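Local coordinates for isochorismatase family protein family (Burkholderia thailandensis, PDB 3TXY), which is of unknown function but belongs to the isochorismatase family and is probably a hydrolase, at residues P8-T13 against E190-T195; Q120-G125 against N150-V155. All blocks are in the same frame, centred on the assembly; numbering follows the deposited sequence. Where two conformers were deposited one is given.

Interaction 1 of 2, residues P8-T13 against E190-T195; sequences PTLNPT and EAALET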
loop_
_atom_site.group_PDB
_atom_site.type_symbol
_atom_site.label_atom_id
_atom_site.label_comp_id
_atom_site.label_asym_id
_atom_site.label_seq_id
_atom_site.Cartn_x
_atom_site.Cartn_y
_atom_site.Cartn_z
ATOM N N PRO A 8 13.026 -8.597 17.234
ATOM C CA PRO A 8 11.654 -8.111 17.201
ATOM C C PRO A 8 10.806 -8.759 18.278
ATOM O O PRO A 8 11.134 -9.845 18.767
ATOM C CB PRO A 8 11.173 -8.551 15.815
ATOM C CG PRO A 8 11.965 -9.777 15.529
ATOM C CD PRO A 8 13.322 -9.476 16.093
ATOM N N THR A 9 9.730 -8.088 18.652
ATOM C CA THR A 9 8.751 -8.664 19.546
ATOM C C THR A 9 7.740 -9.452 18.729
ATOM O O THR A 9 7.137 -8.901 17.788
ATOM C CB THR A 9 7.980 -7.586 20.314
ATOM O OG1 THR A 9 8.896 -6.778 21.065
ATOM C CG2 THR A 9 6.983 -8.240 21.254
ATOM N N LEU A 10 7.560 -10.728 19.086
ATOM C CA LEU A 10 6.626 -11.596 18.384
ATOM C C LEU A 10 5.713 -12.332 19.347
ATOM O O LEU A 10 6.193 -12.962 20.302
ATOM C CB LEU A 10 7.378 -12.657 17.560
ATOM C CG LEU A 10 8.084 -12.292 16.261
ATOM C CD1 LEU A 10 8.719 -13.565 15.736
ATOM C CD2 LEU A 10 7.104 -11.704 15.261
ATOM N N ASN A 11 4.410 -12.306 19.065
ATOM C CA ASN A 11 3.467 -13.218 19.716
ATOM C C ASN A 11 3.666 -14.647 19.205
ATOM O O ASN A 11 4.182 -14.829 18.096
ATOM C CB ASN A 11 2.037 -12.749 19.452
ATOM C CG ASN A 11 1.754 -11.420 20.094
ATOM O OD1 ASN A 11 1.794 -11.314 21.324
ATOM N ND2 ASN A 11 1.477 -10.396 19.286
ATOM N N PRO A 12 3.268 -15.672 19.997
ATOM C CA PRO A 12 3.402 -17.065 19.541
ATOM C C PRO A 12 2.596 -17.401 18.287
ATOM O O PRO A 12 2.927 -18.334 17.556
ATOM C CB PRO A 12 2.856 -17.890 20.713
ATOM C CG PRO A 12 2.825 -16.979 21.877
ATOM C CD PRO A 12 2.711 -15.576 21.356
ATOM N N THR A 13 1.511 -16.657 18.108
ATOM C CA THR A 13 0.562 -16.807 17.015
ATOM C C THR A 13 1.087 -16.076 15.778
ATOM O O THR A 13 0.559 -15.029 15.373
ATOM C CB THR A 13 -0.802 -16.253 17.476
ATOM O OG1 THR A 13 -0.634 -14.973 18.136
ATOM C CG2 THR A 13 -1.431 -17.225 18.448
ATOM N N GLU A 190 14.513 -15.546 14.110
ATOM C CA GLU A 190 14.737 -16.887 14.669
ATOM C C GLU A 190 14.964 -16.829 16.181
ATOM O O GLU A 190 14.401 -17.634 16.930
ATOM C CB GLU A 190 15.914 -17.565 13.953
ATOM N N ALA A 191 15.760 -15.864 16.642
ATOM C CA ALA A 191 15.971 -15.670 18.080
ATOM C C ALA A 191 14.677 -15.288 18.817
ATOM O O ALA A 191 14.455 -15.729 19.950
ATOM C CB ALA A 191 17.064 -14.632 18.337
ATOM N N ALA A 192 13.826 -14.485 18.182
ATOM C CA ALA A 192 12.540 -14.097 18.776
ATOM C C ALA A 192 11.578 -15.285 18.874
ATOM O O ALA A 192 10.661 -15.266 19.690
ATOM C CB ALA A 192 11.894 -12.961 17.981
ATOM N N LEU A 193 11.766 -16.292 18.021
ATOM C CA LEU A 193 10.963 -17.515 18.070
ATOM C C LEU A 193 11.405 -18.376 19.230
ATOM O O LEU A 193 10.567 -18.858 19.988
ATOM C CB LEU A 193 11.121 -18.339 16.800
ATOM C CG LEU A 193 10.466 -17.807 15.537
ATOM C CD1 LEU A 193 10.762 -18.781 14.417
ATOM C CD2 LEU A 193 8.967 -17.632 15.739
ATOM N N GLU A 194 12.726 -18.558 19.334
ATOM C CA GLU A 194 13.355 -19.364 20.382
ATOM C C GLU A 194 13.087 -18.830 21.802
ATOM O O GLU A 194 13.237 -19.575 22.770
ATOM C CB GLU A 194 14.869 -19.495 20.125
ATOM N N THR A 195 12.672 -17.565 21.928
ATOM C CA THR A 195 12.305 -16.998 23.236
ATOM C C THR A 195 11.021 -17.629 23.801
ATOM O O THR A 195 10.182 -18.160 23.063
ATOM C CB THR A 195 12.128 -15.459 23.179
ATOM O OG1 THR A 195 11.075 -15.124 22.265
ATOM C CG2 THR A 195 13.418 -14.766 22.741
#

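Interaction 2 of 2, residues Q120-G125 against N150-V155; sequences QLRRRG and NNYNVV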
loop_
_atom_site.group_PDB
_atom_site.type_symbol
_atom_site.label_atom_id
_atom_site.label_comp_id
_atom_site.label_asym_id
_atom_site.label_seq_id
_atom_site.Cartn_x
_atom_site.Cartn_y
_atom_site.Cartn_z
ATOM N N GLN A 120 -6.913 -17.421 5.670
ATOM C CA GLN A 120 -5.957 -18.411 6.205
ATOM C C GLN A 120 -5.391 -17.929 7.532
ATOM O O GLN A 120 -5.313 -18.678 8.498
ATOM C CB GLN A 120 -4.793 -18.649 5.214
ATOM C CG GLN A 120 -5.190 -19.349 3.913
ATOM C CD GLN A 120 -5.459 -20.834 4.058
ATOM O OE1 GLN A 120 -5.265 -21.419 5.117
ATOM N NE2 GLN A 120 -5.916 -21.462 2.966
ATOM N N LEU A 121 -4.995 -16.664 7.579
ATOM C CA LEU A 121 -4.474 -16.089 8.826
ATOM C C LEU A 121 -5.494 -16.117 9.959
ATOM O O LEU A 121 -5.205 -16.612 11.050
ATOM C CB LEU A 121 -3.954 -14.658 8.625
ATOM C CG LEU A 121 -2.772 -14.554 7.652
ATOM C CD1 LEU A 121 -2.507 -13.119 7.213
ATOM C CD2 LEU A 121 -1.506 -15.154 8.243
ATOM N N ARG A 122 -6.694 -15.604 9.701
ATOM C CA ARG A 122 -7.744 -15.528 10.730
ATOM C C ARG A 122 -8.087 -16.908 11.275
ATOM O O ARG A 122 -8.125 -17.125 12.495
ATOM C CB ARG A 122 -9.026 -14.902 10.166
ATOM C CG ARG A 122 -8.898 -13.478 9.655
ATOM C CD ARG A 122 -9.637 -12.497 10.562
ATOM N NE ARG A 122 -11.005 -12.129 10.176
ATOM C CZ ARG A 122 -11.303 -10.978 9.562
ATOM N NH1 ARG A 122 -10.333 -10.163 9.185
ATOM N NH2 ARG A 122 -12.556 -10.650 9.279
ATOM N N ARG A 123 -8.340 -17.834 10.363
ATOM C CA ARG A 123 -8.789 -19.153 10.758
ATOM C C ARG A 123 -7.732 -19.987 11.454
ATOM O O ARG A 123 -8.056 -20.976 12.132
ATOM C CB ARG A 123 -9.403 -19.851 9.564
ATOM C CG ARG A 123 -10.660 -19.115 9.154
ATOM C CD ARG A 123 -11.381 -19.799 8.027
ATOM N NE ARG A 123 -12.383 -18.926 7.414
ATOM C CZ ARG A 123 -13.126 -19.277 6.371
ATOM N NH1 ARG A 123 -13.014 -20.510 5.869
ATOM N NH2 ARG A 123 -14.019 -18.422 5.865
ATOM N N ARG A 124 -6.480 -19.583 11.310
ATOM C CA ARG A 124 -5.351 -20.246 11.946
ATOM C C ARG A 124 -4.943 -19.514 13.232
ATOM O O ARG A 124 -3.939 -19.847 13.852
ATOM C CB ARG A 124 -4.212 -20.323 10.933
ATOM C CG ARG A 124 -4.525 -21.271 9.799
ATOM C CD ARG A 124 -3.482 -21.233 8.688
ATOM N NE ARG A 124 -3.923 -21.981 7.523
ATOM C CZ ARG A 124 -3.736 -23.288 7.333
ATOM N NH1 ARG A 124 -3.101 -24.027 8.226
ATOM N NH2 ARG A 124 -4.183 -23.866 6.228
ATOM N N GLY A 125 -5.720 -18.494 13.600
ATOM C CA GLY A 125 -5.519 -17.736 14.826
ATOM C C GLY A 125 -4.290 -16.847 14.821
ATOM O O GLY A 125 -3.744 -16.570 15.866
ATOM N N ASN A 150 -5.142 -4.147 8.564
ATOM C CA ASN A 150 -5.932 -5.276 9.021
ATOM C C ASN A 150 -5.520 -5.785 10.406
ATOM O O ASN A 150 -5.961 -6.858 10.842
ATOM C CB ASN A 150 -5.921 -6.377 7.954
ATOM C CG ASN A 150 -6.881 -6.061 6.831
ATOM O OD1 ASN A 150 -8.045 -6.441 6.872
ATOM N ND2 ASN A 150 -6.445 -5.264 5.899
ATOM N N ASN A 151 -4.732 -4.980 11.104
ATOM C CA ASN A 151 -4.456 -5.165 12.532
ATOM C C ASN A 151 -3.533 -6.319 12.844
ATOM O O ASN A 151 -3.554 -6.844 13.963
ATOM C CB ASN A 151 -5.749 -5.311 13.353
ATOM C CG ASN A 151 -5.557 -5.010 14.832
ATOM O OD1 ASN A 151 -4.913 -4.034 15.197
ATOM N ND2 ASN A 151 -6.138 -5.861 15.698
ATOM N N TYR A 152 -2.702 -6.696 11.873
ATOM C CA TYR A 152 -1.632 -7.677 12.099
ATOM C C TYR A 152 -0.363 -6.965 12.532
ATOM O O TYR A 152 -0.053 -5.870 12.032
ATOM C CB TYR A 152 -1.330 -8.461 10.817
ATOM C CG TYR A 152 -2.469 -9.372 10.407
ATOM C CD1 TYR A 152 -2.652 -10.606 11.020
ATOM C CD2 TYR A 152 -3.351 -9.009 9.392
ATOM C CE1 TYR A 152 -3.720 -11.432 10.667
ATOM C CE2 TYR A 152 -4.398 -9.843 9.010
ATOM C CZ TYR A 152 -4.586 -11.048 9.659
ATOM O OH TYR A 152 -5.637 -11.869 9.292
ATOM N N ASN A 153 0.373 -7.587 13.451
ATOM C CA ASN A 153 1.742 -7.157 13.767
ATOM C C ASN A 153 2.647 -7.654 12.642
ATOM O O ASN A 153 2.740 -8.868 12.395
ATOM C CB ASN A 153 2.205 -7.705 15.099
ATOM C CG ASN A 153 1.318 -7.264 16.229
ATOM O OD1 ASN A 153 1.305 -6.081 16.603
ATOM N ND2 ASN A 153 0.556 -8.204 16.778
ATOM N N VAL A 154 3.258 -6.716 11.926
ATOM C CA VAL A 154 4.071 -7.041 10.750
ATOM C C VAL A 154 5.565 -6.913 11.067
ATOM O O VAL A 154 6.012 -5.910 11.630
ATOM C CB VAL A 154 3.756 -6.116 9.565
ATOM C CG1 VAL A 154 4.629 -6.459 8.352
ATOM C CG2 VAL A 154 2.266 -6.154 9.196
ATOM N N VAL A 155 6.326 -7.934 10.682
ATOM C CA VAL A 155 7.769 -7.915 10.748
ATOM C C VAL A 155 8.286 -8.167 9.335
ATOM O O VAL A 155 7.915 -9.169 8.690
ATOM C CB VAL A 155 8.304 -8.996 11.712
ATOM C CG1 VAL A 155 9.834 -8.949 11.789
ATOM C CG2 VAL A 155 7.668 -8.815 13.087
#

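Interaction 1 of 2, residues P8-T13 against E190-T195
Pro-8 and Leu-10 make an apolar contact with Ala-192 and Leu-193, where the N-terminal lead-in to strand 14-19 meets the last turn of the C-terminal helix 186-194. No hydrogen bond joins the two segments, and 159 Å² of surface is buried between them. Ala-192 is the centre. Its methyl CB points at the extended segment and lies 3.3 Å from the carbonyl O of Pro-8. The ring atom CG of Pro-8 stands 4.0 Å from the same CB. Leu-10 CD1 comes within 3.9 Å of the same Ala-192 CB. One small methyl group is therefore touched by a backbone oxygen, a proline ring and a leucine branch. Leu-10 CD1 also meets CD2 of Leu-193, at 4.1 Å. CB of Leu-193 points away from the N-terminal segment, but the CD2 branch comes back to it. The fold is a parallel sheet flanked by helices, as in the isochorismatase family. Here the segment runs over the sheet: Leu-10 also packs on Val-130 of strand 128-134 and Val-155 of strand 153-162, and Pro-8 rests on Gln-182 and Ala-184 of strand 182-184. In Leu-10, CG lies anti to the carbonyl carbon (chi1 -75°), and the extended chi2 sends CD1 out to the helix while CD2 faces Val-155. Thr-195 OG1 makes a hydrogen bond back to the carbonyl O of Ala-192, at 2.6 Å. The hydroxyl oxygen sits 48° out of the carbonyl plane. Thr-9, whose CB points away from the helix, packs on Lys-74 of the second subunit.

Interaction 2 of 2, residues Q120-G125 against N150-V155
Leu-121 and Tyr-152 form the tight part of this contact, between helix 117-123 and the loop that leads into strand 153-162. Leu-121 CD1 sits over one face of the Tyr-152 ring in a CH-pi contact, 4.2 Å from the centroid and displaced toward the rim. Leu-121 CB meets the phenol end, 3.8 Å from CZ and 3.3 Å from OH. The leucine thus packs over one face of the ring and against its phenol end. With CG anti to the carbonyl carbon (chi1 -68°), the tyrosine ring reaches across to the helix. Its OH is hydrogen-bonded to Asp-118, one turn before Arg-122, which fixes the ring's polar end. Leu-121 also packs on Ile-126 and Ile-129.

The solvent side is looser. Arg-122 meets the tyrosine only through CG, 3.7 Å from Tyr-152 OH. Its chain bends at chi2 and chi3, and in one of its two conformers NH1 makes a salt bridge to Asp-118, so the pairing is less certain than that of Tyr-152 OH. Just past the helix, Arg-124 reaches back and grips Gln-120 OE1 side-on with NE and NH2, at 2.8 and 2.9 Å. Helices 117-123 and 136-149 end in Schellman motifs, with Gly-125 and Asn-151 at positive phi. Strand 128-134, helix 136-149 and strand 153-162 form a beta-alpha-beta crossover of the parallel alpha/beta fold, and helix 117-123 packs against the turn into its second strand.

From the N terminus, residues 8-13 come first and lead into strand 14-19. Their partner, 190-195, is the last modelled part of the chain, so interaction 1 closes a loop across nearly the whole protein. Interaction 2 lies within that loop and closes a much shorter one, which holds strand 128-134 and helix 136-149. The two contacts do not cross. Their centres are 15 Å apart, yet they touch where Pro-8 packs on Val-155, and where Thr-13 meets Gly-125. Interaction 1 ties the two chain ends together; interaction 2 ties helix 117-123 to the turn that enters strand 153-162.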